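Local coordinates for acyl-coenzyme A oxidase 1 (Yarrowia lipolytica, PDB 5Y9D), which catalyses the FAD-dependent oxidation of saturated acyl-CoAs by molecular oxygen to (2E)-enoyl-CoAs and hydrogen peroxide in peroxisomal fatty acid beta-oxidation, at residues A[67-72]-A[650-655]; A[330-335]-A[639-644]; A[49-54]-A[371-376]; A[92-97]-A[122-127]. All blocks are in the same frame, centred on the assembly; numbering follows the deposited sequence.

In the fold
From the N terminus, helix 44-52 opens contact 3 and helix 55-70, next in the chain, opens contact 1. Contact 4 is the first to close, over a short, mostly helical span between helices 84-98 and 122-142; it lies within the spans of both contacts 3 and 1. After the beta-rich middle region, helix 306-334 opens contact 2. Helix 355-391 then closes contact 3, whose span crosses those of contacts 1 and 2. Helix 640-646 closes contact 2, and helix 651-654 closes contact 1 soon after, so contact 1 encloses contact 2. The three long loops tie the N-terminal helices, the C-alpha1 helices and the C-terminal helices together; Ile654 packs on Arg332, and Asp71 on Ala97.

Contact 1 of 4, residues A[67-72]-A[650-655]; sequences SIERDP and SDFFIN
Phe652 meets Glu69 because its CG stands anti to the backbone N (chi1 177°), which carries the ring out to helix 55-70. Glu69, with CG anti to its carbonyl carbon (chi1 -85°) and an extended chain beyond, runs past Phe652 in the opposite direction. Glu69 CA lies over one face of the Phe652 ring, 3.9 Å from its centroid and nearly on the ring normal, a CH-pi contact. On the CB side of Phe652 the carboxylate meets Ser650, whose OG donates to Glu69 OE2 at 2.6 Å, coming in from 53° above the carboxylate plane. A water joins the same two residues by a second route, donating to Glu69 OE2 and accepting from Ser650 N at 2.9 Å. Glu69 OE2 also faces the edge of the Phe653 ring, in its plane, while Ile68 CB packs 3.9 Å from Phe653 CZ. Within its own segment, Ser650 OG accepts a weak bond from Phe652 N at 3.3 Å. One hydroxyl thus donates to a carboxylate and weakly caps a backbone N-H, the serine N-cap of a short helix, here docking helix 651-654 of the C-terminal region onto N-terminal helix 55-70.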
loop_
_atom_site.group_PDB
_atom_site.type_symbol
_atom_site.label_atom_id
_atom_site.label_comp_id
_atom_site.label_asym_id
_atom_site.label_seq_id
_atom_site.Cartn_x
_atom_site.Cartn_y
_atom_site.Cartn_z
ATOM N N SER A 67 -25.763 -10.848 -14.467
ATOM C CA SER A 67 -26.716 -9.983 -13.793
ATOM C C SER A 67 -26.019 -8.740 -13.365
ATOM O O SER A 67 -26.506 -7.653 -13.637
ATOM C CB SER A 67 -27.362 -10.638 -12.599
ATOM O OG SER A 67 -28.117 -11.722 -13.074
ATOM N N ILE A 68 -24.867 -8.877 -12.727
ATOM C CA ILE A 68 -24.137 -7.687 -12.280
ATOM C C ILE A 68 -23.701 -6.786 -13.434
ATOM O O ILE A 68 -23.857 -5.592 -13.336
ATOM C CB ILE A 68 -22.973 -8.032 -11.347
ATOM C CG1 ILE A 68 -23.480 -8.760 -10.097
ATOM C CG2 ILE A 68 -22.278 -6.766 -10.867
ATOM C CD1 ILE A 68 -22.447 -9.668 -9.473
ATOM N N GLU A 69 -23.201 -7.367 -14.523
ATOM C CA GLU A 69 -22.750 -6.640 -15.735
ATOM C C GLU A 69 -23.801 -5.794 -16.425
ATOM O O GLU A 69 -23.515 -4.762 -17.020
ATOM C CB GLU A 69 -22.360 -7.643 -16.827
ATOM C CG GLU A 69 -20.959 -8.182 -16.766
ATOM C CD GLU A 69 -20.744 -9.425 -17.624
ATOM O OE1 GLU A 69 -21.605 -9.724 -18.493
ATOM O OE2 GLU A 69 -19.707 -10.120 -17.418
ATOM N N ARG A 70 -25.012 -6.286 -16.440
ATOM C CA ARG A 70 -25.997 -5.747 -17.346
ATOM C C ARG A 70 -26.916 -4.727 -16.680
ATOM O O ARG A 70 -27.468 -3.859 -17.357
ATOM C CB ARG A 70 -26.828 -6.889 -17.928
ATOM C CG ARG A 70 -26.060 -7.817 -18.855
ATOM C CD ARG A 70 -26.875 -9.072 -19.162
ATOM N NE ARG A 70 -26.305 -9.878 -20.233
ATOM C CZ ARG A 70 -26.907 -10.934 -20.788
ATOM N NH1 ARG A 70 -28.139 -11.312 -20.381
ATOM N NH2 ARG A 70 -26.293 -11.617 -21.765
ATOM N N ASP A 71 -27.092 -4.865 -15.371
ATOM C CA ASP A 71 -27.955 -4.000 -14.583
ATOM C C ASP A 71 -27.407 -2.582 -14.583
ATOM O O ASP A 71 -26.363 -2.325 -13.986
ATOM C CB ASP A 71 -28.055 -4.524 -13.144
ATOM C CG ASP A 71 -29.207 -3.889 -12.356
ATOM O OD1 ASP A 71 -29.649 -2.775 -12.738
ATOM O OD2 ASP A 71 -29.669 -4.525 -11.358
ATOM N N PRO A 72 -28.112 -1.652 -15.254
ATOM C CA PRO A 72 -27.589 -0.306 -15.390
ATOM C C PRO A 72 -27.465 0.493 -14.096
ATOM O O PRO A 72 -26.661 1.414 -14.053
ATOM C CB PRO A 72 -28.579 0.363 -16.353
ATOM C CG PRO A 72 -29.821 -0.445 -16.296
ATOM C CD PRO A 72 -29.360 -1.838 -16.021
ATOM N N SER A 650 -15.145 -10.751 -17.612
ATOM C CA SER A 650 -15.496 -9.883 -18.728
ATOM C C SER A 650 -14.838 -8.530 -18.502
ATOM O O SER A 650 -14.239 -8.306 -17.456
ATOM C CB SER A 650 -16.993 -9.723 -18.805
ATOM O OG SER A 650 -17.470 -8.818 -17.818
ATOM N N ASP A 651 -14.947 -7.630 -19.472
ATOM C CA ASP A 651 -14.309 -6.312 -19.357
ATOM C C ASP A 651 -14.982 -5.442 -18.300
ATOM O O ASP A 651 -14.352 -4.533 -17.726
ATOM C CB ASP A 651 -14.238 -5.579 -20.699
ATOM C CG ASP A 651 -13.119 -6.123 -21.614
ATOM O OD1 ASP A 651 -12.215 -6.857 -21.161
ATOM O OD2 ASP A 651 -13.136 -5.802 -22.807
ATOM N N PHE A 652 -16.227 -5.736 -17.997
ATOM C CA PHE A 652 -16.897 -5.029 -16.955
ATOM C C PHE A 652 -16.152 -5.233 -15.609
ATOM O O PHE A 652 -15.941 -4.275 -14.863
ATOM C CB PHE A 652 -18.358 -5.523 -16.857
ATOM C CG PHE A 652 -19.142 -4.891 -15.743
ATOM C CD1 PHE A 652 -19.014 -5.353 -14.441
ATOM C CD2 PHE A 652 -19.996 -3.823 -15.993
ATOM C CE1 PHE A 652 -19.732 -4.771 -13.414
ATOM C CE2 PHE A 652 -20.713 -3.243 -14.968
ATOM C CZ PHE A 652 -20.601 -3.721 -13.678
ATOM N N PHE A 653 -15.813 -6.487 -15.278
ATOM C CA PHE A 653 -15.123 -6.767 -14.001
ATOM C C PHE A 653 -13.649 -6.395 -14.046
ATOM O O PHE A 653 -13.043 -6.173 -13.006
ATOM C CB PHE A 653 -15.314 -8.204 -13.527
ATOM C CG PHE A 653 -16.742 -8.538 -13.210
ATOM C CD1 PHE A 653 -17.256 -8.305 -11.956
ATOM C CD2 PHE A 653 -17.575 -9.060 -14.182
ATOM C CE1 PHE A 653 -18.573 -8.588 -11.657
ATOM C CE2 PHE A 653 -18.896 -9.356 -13.897
ATOM C CZ PHE A 653 -19.402 -9.109 -12.634
ATOM N N ILE A 654 -13.080 -6.288 -15.240
ATOM C CA ILE A 654 -11.762 -5.692 -15.359
ATOM C C ILE A 654 -11.849 -4.257 -14.874
ATOM O O ILE A 654 -11.143 -3.854 -13.944
ATOM C CB ILE A 654 -11.243 -5.764 -16.809
ATOM C CG1 ILE A 654 -10.920 -7.222 -17.179
ATOM C CG2 ILE A 654 -9.997 -4.918 -16.999
ATOM C CD1 ILE A 654 -9.972 -7.922 -16.219
ATOM N N ASN A 655 -12.759 -3.525 -15.503
ATOM C CA ASN A 655 -12.977 -2.115 -15.290
ATOM C C ASN A 655 -11.677 -1.296 -15.421
ATOM O O ASN A 655 -11.390 -0.394 -14.621
ATOM C CB ASN A 655 -13.676 -1.900 -13.956
ATOM C CG ASN A 655 -14.342 -0.559 -13.881
ATOM O OD1 ASN A 655 -14.586 -0.018 -12.802
ATOM N ND2 ASN A 655 -14.618 0.006 -15.036
HETATM O O HOH W 1 -17.413 -12.040 -16.301
#

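Contact 2 of 4, residues A[330-335]-A[639-644]; sequences ALRYAC and QVIGLT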
loop_
_atom_site.group_PDB
_atom_site.type_symbol
_atom_site.label_atom_id
_atom_site.label_comp_id
_atom_site.label_asym_id
_atom_site.label_seq_id
_atom_site.Cartn_x
_atom_site.Cartn_y
_atom_site.Cartn_z
ATOM N N ALA A 330 -2.445 -6.087 -14.885
ATOM C CA ALA A 330 -0.985 -5.994 -15.002
ATOM C C ALA A 330 -0.358 -6.922 -16.063
ATOM O O ALA A 330 0.471 -6.477 -16.847
ATOM C CB ALA A 330 -0.360 -6.256 -13.641
ATOM N N LEU A 331 -0.729 -8.198 -16.052
ATOM C CA LEU A 331 -0.112 -9.179 -16.912
ATOM C C LEU A 331 -0.560 -9.055 -18.362
ATOM O O LEU A 331 0.222 -9.371 -19.254
ATOM C CB LEU A 331 -0.394 -10.620 -16.434
ATOM C CG LEU A 331 0.318 -11.078 -15.160
ATOM C CD1 LEU A 331 -0.227 -12.419 -14.712
ATOM C CD2 LEU A 331 1.829 -11.138 -15.355
ATOM N N ARG A 332 -1.810 -8.656 -18.618
ATOM C CA ARG A 332 -2.213 -8.332 -20.003
ATOM C C ARG A 332 -1.471 -7.084 -20.527
ATOM O O ARG A 332 -1.108 -7.013 -21.697
ATOM C CB ARG A 332 -3.709 -8.127 -20.137
ATOM C CG ARG A 332 -4.542 -9.410 -20.235
ATOM C CD ARG A 332 -6.016 -9.054 -20.096
ATOM N NE ARG A 332 -6.840 -10.249 -20.175
ATOM C CZ ARG A 332 -8.162 -10.299 -20.029
ATOM N NH1 ARG A 332 -8.873 -9.200 -19.799
ATOM N NH2 ARG A 332 -8.768 -11.467 -20.120
ATOM N N TYR A 333 -1.278 -6.106 -19.655
ATOM C CA TYR A 333 -0.493 -4.954 -19.983
ATOM C C TYR A 333 0.966 -5.327 -20.223
ATOM O O TYR A 333 1.576 -4.727 -21.095
ATOM C CB TYR A 333 -0.591 -3.900 -18.892
ATOM C CG TYR A 333 0.097 -2.616 -19.251
ATOM C CD1 TYR A 333 -0.292 -1.900 -20.346
ATOM C CD2 TYR A 333 1.142 -2.103 -18.466
ATOM C CE1 TYR A 333 0.335 -0.716 -20.686
ATOM C CE2 TYR A 333 1.763 -0.912 -18.793
ATOM C CZ TYR A 333 1.359 -0.229 -19.916
ATOM O OH TYR A 333 1.957 0.973 -20.264
ATOM N N ALA A 334 1.506 -6.310 -19.487
ATOM C CA ALA A 334 2.919 -6.724 -19.616
ATOM C C ALA A 334 3.204 -7.348 -20.956
ATOM O O ALA A 334 4.290 -7.199 -21.520
ATOM C CB ALA A 334 3.303 -7.733 -18.525
ATOM N N CYS A 335 2.245 -8.115 -21.423
ATOM C CA CYS A 335 2.314 -8.715 -22.727
ATOM C C CYS A 335 2.222 -7.720 -23.888
ATOM O O CYS A 335 2.470 -8.090 -25.014
ATOM C CB CYS A 335 1.186 -9.710 -22.879
ATOM S SG CYS A 335 1.315 -11.119 -21.779
ATOM N N GLN A 639 2.232 -19.161 -21.008
ATOM C CA GLN A 639 0.780 -19.359 -20.930
ATOM C C GLN A 639 0.006 -18.283 -20.123
ATOM O O GLN A 639 -1.143 -18.519 -19.758
ATOM C CB GLN A 639 0.472 -20.727 -20.293
ATOM C CG GLN A 639 0.999 -21.977 -21.004
ATOM C CD GLN A 639 0.283 -22.263 -22.318
ATOM O OE1 GLN A 639 -0.886 -22.700 -22.345
ATOM N NE2 GLN A 639 0.992 -22.031 -23.428
ATOM N N VAL A 640 0.605 -17.123 -19.837
ATOM C CA VAL A 640 -0.030 -16.180 -18.926
ATOM C C VAL A 640 -1.426 -15.780 -19.329
ATOM O O VAL A 640 -2.291 -15.572 -18.433
ATOM C CB VAL A 640 0.721 -14.860 -18.741
ATOM C CG1 VAL A 640 1.728 -15.001 -17.632
ATOM C CG2 VAL A 640 1.350 -14.342 -20.037
ATOM N N ILE A 641 -1.622 -15.607 -20.626
ATOM C CA ILE A 641 -2.897 -15.217 -21.177
ATOM C C ILE A 641 -3.943 -16.280 -20.926
ATOM O O ILE A 641 -5.076 -15.964 -20.650
ATOM C CB ILE A 641 -2.795 -14.852 -22.662
ATOM C CG1 ILE A 641 -1.861 -13.669 -22.842
ATOM C CG2 ILE A 641 -4.147 -14.472 -23.212
ATOM C CD1 ILE A 641 -2.194 -12.503 -21.948
ATOM N N GLY A 642 -3.566 -17.543 -21.040
ATOM C CA GLY A 642 -4.491 -18.602 -20.721
ATOM C C GLY A 642 -4.934 -18.646 -19.275
ATOM O O GLY A 642 -6.106 -18.736 -19.021
ATOM N N LEU A 643 -4.016 -18.531 -18.329
ATOM C CA LEU A 643 -4.361 -18.556 -16.901
ATOM C C LEU A 643 -5.195 -17.360 -16.397
ATOM O O LEU A 643 -6.216 -17.478 -15.647
ATOM C CB LEU A 643 -3.077 -18.741 -16.101
ATOM C CG LEU A 643 -2.212 -19.826 -16.742
ATOM C CD1 LEU A 643 -0.752 -19.715 -16.368
ATOM C CD2 LEU A 643 -2.735 -21.213 -16.431
ATOM N N THR A 644 -4.777 -16.201 -16.869
ATOM C CA THR A 644 -5.511 -14.989 -16.636
ATOM C C THR A 644 -6.881 -15.041 -17.307
ATOM O O THR A 644 -7.845 -14.566 -16.758
ATOM C CB THR A 644 -4.676 -13.747 -16.990
ATOM O OG1 THR A 644 -4.059 -13.912 -18.262
ATOM C CG2 THR A 644 -3.589 -13.585 -15.988
#
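Leu331 and Thr644 meet methyl to methyl, CD1 of the leucine 3.8 Å from CG2 of the threonine, and the same Leu331 methyl passes more loosely by Val640 CG1. The first torsion of Thr644 (chi1 47°) sets CG2 toward the leucine. Four residues on from Leu331, Cys335 lays its sulfur against two side chains of the neighbouring helix: SG is 3.7 Å from Val640 CG2 and 3.8 Å from Ile641 CD1, so a single atom touches a branch of each of two successive residues. The Ile641 methyl is shared, because its other neighbour is the aliphatic Arg332 CG at 4.2 Å. Behind the side chains, the two helix segments run nearly antiparallel, 155° between their directions, with axes approaching to 10.1 Å. Further out, other helices pack against these groups: Leu361 and Leu362 of helix 355-391 lie on Leu331, and Met33 of helix 28-38 packs on both Arg332 and Ile641. The Arg332 guanidinium passes beyond the interface to a salt bridge with Asp645 and a hydrogen bond to Gly659 O. No hydrogen bond crosses between the segments themselves: methyls and a sulfur hold this buried junction of the C-alpha1 and C-terminal regions, while the arginine's charge is satisfied at its margin.

Contact 3 of 4, residues A[49-54]-A[371-376]; sequences NFLNGG and MKMGAD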
loop_
_atom_site.group_PDB
_atom_site.type_symbol
_atom_site.label_atom_id
_atom_site.label_comp_id
_atom_site.label_asym_id
_atom_site.label_seq_id
_atom_site.Cartn_x
_atom_site.Cartn_y
_atom_site.Cartn_z
ATOM N N ASN A 49 -13.073 -24.019 -14.787
ATOM C CA ASN A 49 -13.805 -25.087 -14.081
ATOM C C ASN A 49 -13.030 -25.668 -12.916
ATOM O O ASN A 49 -13.582 -25.930 -11.863
ATOM C CB ASN A 49 -14.191 -26.184 -15.069
ATOM C CG ASN A 49 -15.274 -25.724 -16.019
ATOM O OD1 ASN A 49 -15.965 -24.713 -15.765
ATOM N ND2 ASN A 49 -15.445 -26.450 -17.119
ATOM N N PHE A 50 -11.735 -25.820 -13.091
ATOM C CA PHE A 50 -10.894 -26.222 -11.995
ATOM C C PHE A 50 -10.914 -25.205 -10.856
ATOM O O PHE A 50 -10.940 -25.580 -9.693
ATOM C CB PHE A 50 -9.475 -26.386 -12.497
ATOM C CG PHE A 50 -8.477 -26.518 -11.420
ATOM C CD1 PHE A 50 -8.197 -27.754 -10.885
ATOM C CD2 PHE A 50 -7.811 -25.404 -10.944
ATOM C CE1 PHE A 50 -7.251 -27.884 -9.882
ATOM C CE2 PHE A 50 -6.885 -25.521 -9.922
ATOM C CZ PHE A 50 -6.598 -26.767 -9.398
ATOM N N LEU A 51 -10.873 -23.915 -11.187
ATOM C CA LEU A 51 -10.922 -22.871 -10.167
ATOM C C LEU A 51 -12.271 -22.768 -9.483
ATOM O O LEU A 51 -12.326 -22.460 -8.315
ATOM C CB LEU A 51 -10.557 -21.519 -10.748
ATOM C CG LEU A 51 -9.092 -21.316 -11.071
ATOM C CD1 LEU A 51 -8.934 -20.046 -11.878
ATOM C CD2 LEU A 51 -8.280 -21.247 -9.783
ATOM N N ASN A 52 -13.354 -23.051 -10.178
ATOM C CA ASN A 52 -14.676 -22.914 -9.563
ATOM C C ASN A 52 -15.229 -24.178 -8.922
ATOM O O ASN A 52 -16.278 -24.119 -8.294
ATOM C CB ASN A 52 -15.682 -22.418 -10.603
ATOM C CG ASN A 52 -15.401 -21.012 -11.036
ATOM O OD1 ASN A 52 -14.939 -20.222 -10.237
ATOM N ND2 ASN A 52 -15.661 -20.691 -12.311
ATOM N N GLY A 53 -14.553 -25.316 -9.085
ATOM C CA GLY A 53 -15.052 -26.592 -8.557
ATOM C C GLY A 53 -16.103 -27.241 -9.443
ATOM O O GLY A 53 -17.067 -27.773 -8.935
ATOM N N GLY A 54 -15.918 -27.179 -10.766
ATOM C CA GLY A 54 -16.772 -27.851 -11.740
ATOM C C GLY A 54 -17.529 -26.916 -12.682
ATOM O O GLY A 54 -17.723 -25.744 -12.361
ATOM N N MET A 371 -4.782 -18.941 -3.354
ATOM C CA MET A 371 -5.806 -18.363 -2.497
ATOM C C MET A 371 -7.172 -19.015 -2.675
ATOM O O MET A 371 -7.845 -19.267 -1.683
ATOM C CB MET A 371 -5.885 -16.874 -2.686
ATOM C CG MET A 371 -4.737 -16.154 -2.027
ATOM S SD MET A 371 -4.928 -14.479 -2.565
ATOM C CE MET A 371 -3.635 -13.650 -1.660
ATOM N N LYS A 372 -7.553 -19.338 -3.914
ATOM C CA LYS A 372 -8.853 -19.982 -4.182
ATOM C C LYS A 372 -8.997 -21.351 -3.547
ATOM O O LYS A 372 -10.076 -21.693 -3.063
ATOM C CB LYS A 372 -9.121 -20.114 -5.692
ATOM C CG LYS A 372 -10.507 -20.633 -6.065
ATOM C CD LYS A 372 -11.611 -19.724 -5.526
ATOM C CE LYS A 372 -12.979 -20.367 -5.669
ATOM N NZ LYS A 372 -13.470 -20.309 -7.058
ATOM N N MET A 373 -7.924 -22.140 -3.582
ATOM C CA MET A 373 -7.878 -23.414 -2.843
ATOM C C MET A 373 -8.202 -23.183 -1.337
ATOM O O MET A 373 -9.118 -23.807 -0.785
ATOM C CB MET A 373 -6.517 -24.111 -3.007
ATOM C CG MET A 373 -5.919 -24.057 -4.424
ATOM S SD MET A 373 -7.022 -24.749 -5.671
ATOM C CE MET A 373 -6.923 -23.488 -6.931
ATOM N N GLY A 374 -7.507 -22.258 -0.699
ATOM C CA GLY A 374 -7.851 -21.813 0.651
ATOM C C GLY A 374 -9.298 -21.365 0.830
ATOM O O GLY A 374 -10.046 -21.920 1.647
ATOM N N ALA A 375 -9.715 -20.355 0.080
ATOM C CA ALA A 375 -11.107 -19.882 0.137
ATOM C C ALA A 375 -12.145 -21.026 0.089
ATOM O O ALA A 375 -13.082 -21.044 0.869
ATOM C CB ALA A 375 -11.352 -18.893 -0.989
ATOM N N ASP A 376 -11.967 -22.006 -0.794
ATOM C CA ASP A 376 -12.941 -23.110 -0.898
ATOM C C ASP A 376 -12.983 -24.027 0.322
ATOM O O ASP A 376 -14.058 -24.328 0.793
ATOM C CB ASP A 376 -12.719 -23.946 -2.173
ATOM C CG ASP A 376 -12.990 -23.151 -3.453
ATOM O OD1 ASP A 376 -13.809 -22.209 -3.404
ATOM O OD2 ASP A 376 -12.379 -23.463 -4.499
#
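Phe50 begins the contact as helix 44-52 nears its end, and its ring meets the tip of Met373, CE2 of the phenylalanine lying 3.6 Å from CE of the methionine. The two side chains cross at about a right angle. Met373 SD is 5.1 Å from the ring centroid and well off the normal, an oblique Met-aromatic contact. Leu51 follows with two different surfaces. Its CD2 packs 3.9 Å from the same Met373 methyl, which is therefore shared by a ring and a branched chain, and its backbone carbonyl accepts from Lys372. The lysine bends to do so: CG leaves anti to the backbone N (chi1 -174°), turns at chi2 and again at chi4 bring the ammonium back, and NZ arrives 2.7 Å from Leu51 O. It approaches from above the carbonyl plane, 42° out of it. Asn52 OD1 lies near, 3.5 Å from Lys372 NZ, while Asn52 ND2 bonds to Thr58. Replacing Lys372 with a methionine would probably leave Leu51 O without its charged donor and Asn52 OD1 without its nearby ammonium. Beside the lysine, Asp376 OD2 forms a salt bridge with Arg580, which also bonds Phe50 O. The chemistry is thus divided: an ammonium meets a carbonyl at the C-terminal end of a helix, where its positive charge would suit the helix dipole, and a methionine methyl fills the apolar side.

Contact 4 of 4, residues A[92-97]-A[122-127]; sequences MERVAA and MSTRTR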
loop_
_atom_site.group_PDB
_atom_site.type_symbol
_atom_site.label_atom_id
_atom_site.label_comp_id
_atom_site.label_asym_id
_atom_site.label_seq_id
_atom_site.Cartn_x
_atom_site.Cartn_y
_atom_site.Cartn_z
ATOM N N MET A 92 -26.474 3.630 -2.398
ATOM C CA MET A 92 -27.831 3.362 -1.918
ATOM C C MET A 92 -28.728 2.830 -3.002
ATOM O O MET A 92 -29.437 1.879 -2.783
ATOM C CB MET A 92 -28.493 4.591 -1.308
ATOM C CG MET A 92 -28.621 4.489 0.181
ATOM S SD MET A 92 -29.523 3.041 0.733
ATOM C CE MET A 92 -28.249 2.075 1.514
ATOM N N GLU A 93 -28.718 3.465 -4.162
ATOM C CA GLU A 93 -29.417 2.902 -5.316
ATOM C C GLU A 93 -28.966 1.444 -5.604
ATOM O O GLU A 93 -29.812 0.553 -5.860
ATOM C CB GLU A 93 -29.170 3.750 -6.565
ATOM C CG GLU A 93 -29.690 5.158 -6.472
ATOM C CD GLU A 93 -29.165 6.057 -7.570
ATOM O OE1 GLU A 93 -28.132 5.694 -8.187
ATOM O OE2 GLU A 93 -29.784 7.131 -7.816
ATOM N N ARG A 94 -27.651 1.205 -5.595
ATOM C CA ARG A 94 -27.141 -0.143 -5.901
ATOM C C ARG A 94 -27.595 -1.165 -4.875
ATOM O O ARG A 94 -28.036 -2.241 -5.225
ATOM C CB ARG A 94 -25.630 -0.146 -6.108
ATOM C CG ARG A 94 -25.254 0.655 -7.351
ATOM C CD ARG A 94 -23.775 0.884 -7.484
ATOM N NE ARG A 94 -23.473 1.926 -8.457
ATOM C CZ ARG A 94 -22.247 2.321 -8.787
ATOM N NH1 ARG A 94 -21.178 1.746 -8.248
ATOM N NH2 ARG A 94 -22.087 3.299 -9.665
ATOM N N VAL A 95 -27.540 -0.814 -3.608
ATOM C CA VAL A 95 -28.094 -1.667 -2.564
ATOM C C VAL A 95 -29.564 -2.002 -2.847
ATOM O O VAL A 95 -29.960 -3.154 -2.750
ATOM C CB VAL A 95 -27.965 -1.014 -1.154
ATOM C CG1 VAL A 95 -28.730 -1.826 -0.103
ATOM C CG2 VAL A 95 -26.520 -0.902 -0.761
ATOM N N ALA A 96 -30.358 -1.007 -3.214
ATOM C CA ALA A 96 -31.755 -1.251 -3.572
ATOM C C ALA A 96 -31.932 -2.273 -4.681
ATOM O O ALA A 96 -32.744 -3.165 -4.575
ATOM C CB ALA A 96 -32.438 0.049 -3.942
ATOM N N ALA A 97 -31.123 -2.166 -5.725
ATOM C CA ALA A 97 -31.227 -3.018 -6.917
ATOM C C ALA A 97 -30.812 -4.454 -6.657
ATOM O O ALA A 97 -31.298 -5.355 -7.363
ATOM C CB ALA A 97 -30.379 -2.453 -8.042
ATOM N N MET A 122 -16.490 -2.137 -3.998
ATOM C CA MET A 122 -16.441 -2.434 -2.600
ATOM C C MET A 122 -17.429 -1.633 -1.742
ATOM O O MET A 122 -17.891 -2.166 -0.740
ATOM C CB MET A 122 -14.991 -2.354 -2.103
ATOM C CG MET A 122 -14.259 -3.707 -2.290
ATOM S SD MET A 122 -12.446 -3.699 -2.256
ATOM C CE MET A 122 -11.982 -3.680 -3.995
ATOM N N SER A 123 -17.810 -0.410 -2.124
ATOM C CA SER A 123 -18.696 0.371 -1.272
ATOM C C SER A 123 -20.099 -0.308 -1.140
ATOM O O SER A 123 -20.616 -0.474 -0.032
ATOM C CB SER A 123 -18.784 1.818 -1.768
ATOM O OG SER A 123 -17.570 2.556 -1.518
ATOM N N THR A 124 -20.686 -0.745 -2.255
ATOM C CA THR A 124 -22.019 -1.371 -2.215
ATOM C C THR A 124 -21.932 -2.733 -1.532
ATOM O O THR A 124 -22.847 -3.174 -0.835
ATOM C CB THR A 124 -22.575 -1.636 -3.617
ATOM O OG1 THR A 124 -22.701 -0.415 -4.347
ATOM C CG2 THR A 124 -23.936 -2.335 -3.521
ATOM N N ARG A 125 -20.836 -3.424 -1.767
ATOM C CA ARG A 125 -20.673 -4.691 -1.147
ATOM C C ARG A 125 -20.736 -4.507 0.378
ATOM O O ARG A 125 -21.538 -5.123 1.036
ATOM C CB ARG A 125 -19.371 -5.321 -1.628
ATOM C CG ARG A 125 -19.187 -6.755 -1.203
ATOM C CD ARG A 125 -18.358 -6.852 0.074
ATOM N NE ARG A 125 -18.370 -8.234 0.542
ATOM C CZ ARG A 125 -17.632 -9.210 0.030
ATOM N NH1 ARG A 125 -16.816 -8.957 -0.966
ATOM N NH2 ARG A 125 -17.727 -10.441 0.524
ATOM N N THR A 126 -19.962 -3.577 0.925
ATOM C CA THR A 126 -19.973 -3.358 2.363
ATOM C C THR A 126 -21.324 -2.854 2.886
ATOM O O THR A 126 -21.806 -3.303 3.959
ATOM C CB THR A 126 -18.898 -2.357 2.739
ATOM O OG1 THR A 126 -17.649 -2.850 2.285
ATOM C CG2 THR A 126 -18.826 -2.155 4.241
ATOM N N ARG A 127 -21.926 -1.922 2.133
ATOM C CA ARG A 127 -23.144 -1.268 2.586
ATOM C C ARG A 127 -24.325 -2.244 2.604
ATOM O O ARG A 127 -25.252 -2.121 3.386
ATOM C CB ARG A 127 -23.466 -0.038 1.740
ATOM C CG ARG A 127 -24.566 0.830 2.344
ATOM C CD ARG A 127 -24.256 2.288 2.150
ATOM N NE ARG A 127 -25.350 3.161 2.532
ATOM C CZ ARG A 127 -25.612 4.342 1.966
ATOM N NH1 ARG A 127 -24.875 4.819 0.952
ATOM N NH2 ARG A 127 -26.630 5.061 2.420
#
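Val95 and Thr124 mark the closest approach of the two backbones, their CA atoms 6.1 Å apart. The helical segments 92-97 and 122-127 cross at -60°, with axes 9.1 Å from one another. At this crossing Thr124 sits against Arg94 and Val95: its OG1 lies 3.4 Å from Arg94 CB, and its CG2 is 4.0 Å from Val95 CG2. The same valine methyl also reaches Arg127 CB, at 4.0 Å. The hydroxyl finds its polar partner in Asp121, which also forms a salt bridge with Arg94. Farther along, Arg127 leaves its helix with CG anti to the backbone N (chi1 -169°) and bends at chi2, so that the guanidinium is laid across Met92. The methionine chain crosses it at about a right angle, with CG over one face and 3.5 Å from Arg127 CZ; CE packs 3.5 Å from the same carbon. Around the guanidinium, Arg127 pairs with Asp266, bonds Arg88 O and Gly264 O, and gives NH2 to Tyr686 OH of the second subunit. A leucine in place of Arg127 would probably leave Asp266 without its countercharge and strip Met92 of its flat neighbour. With no hydrogen bond between the segments, van der Waals packing holds the crossing and the polar ends bond outside them: a buried guanidinium, faced by Met92 and held by Asp266 and carbonyls, reaches the second subunit, the Arg127 side chain lying about 10 Å from a bound FAD.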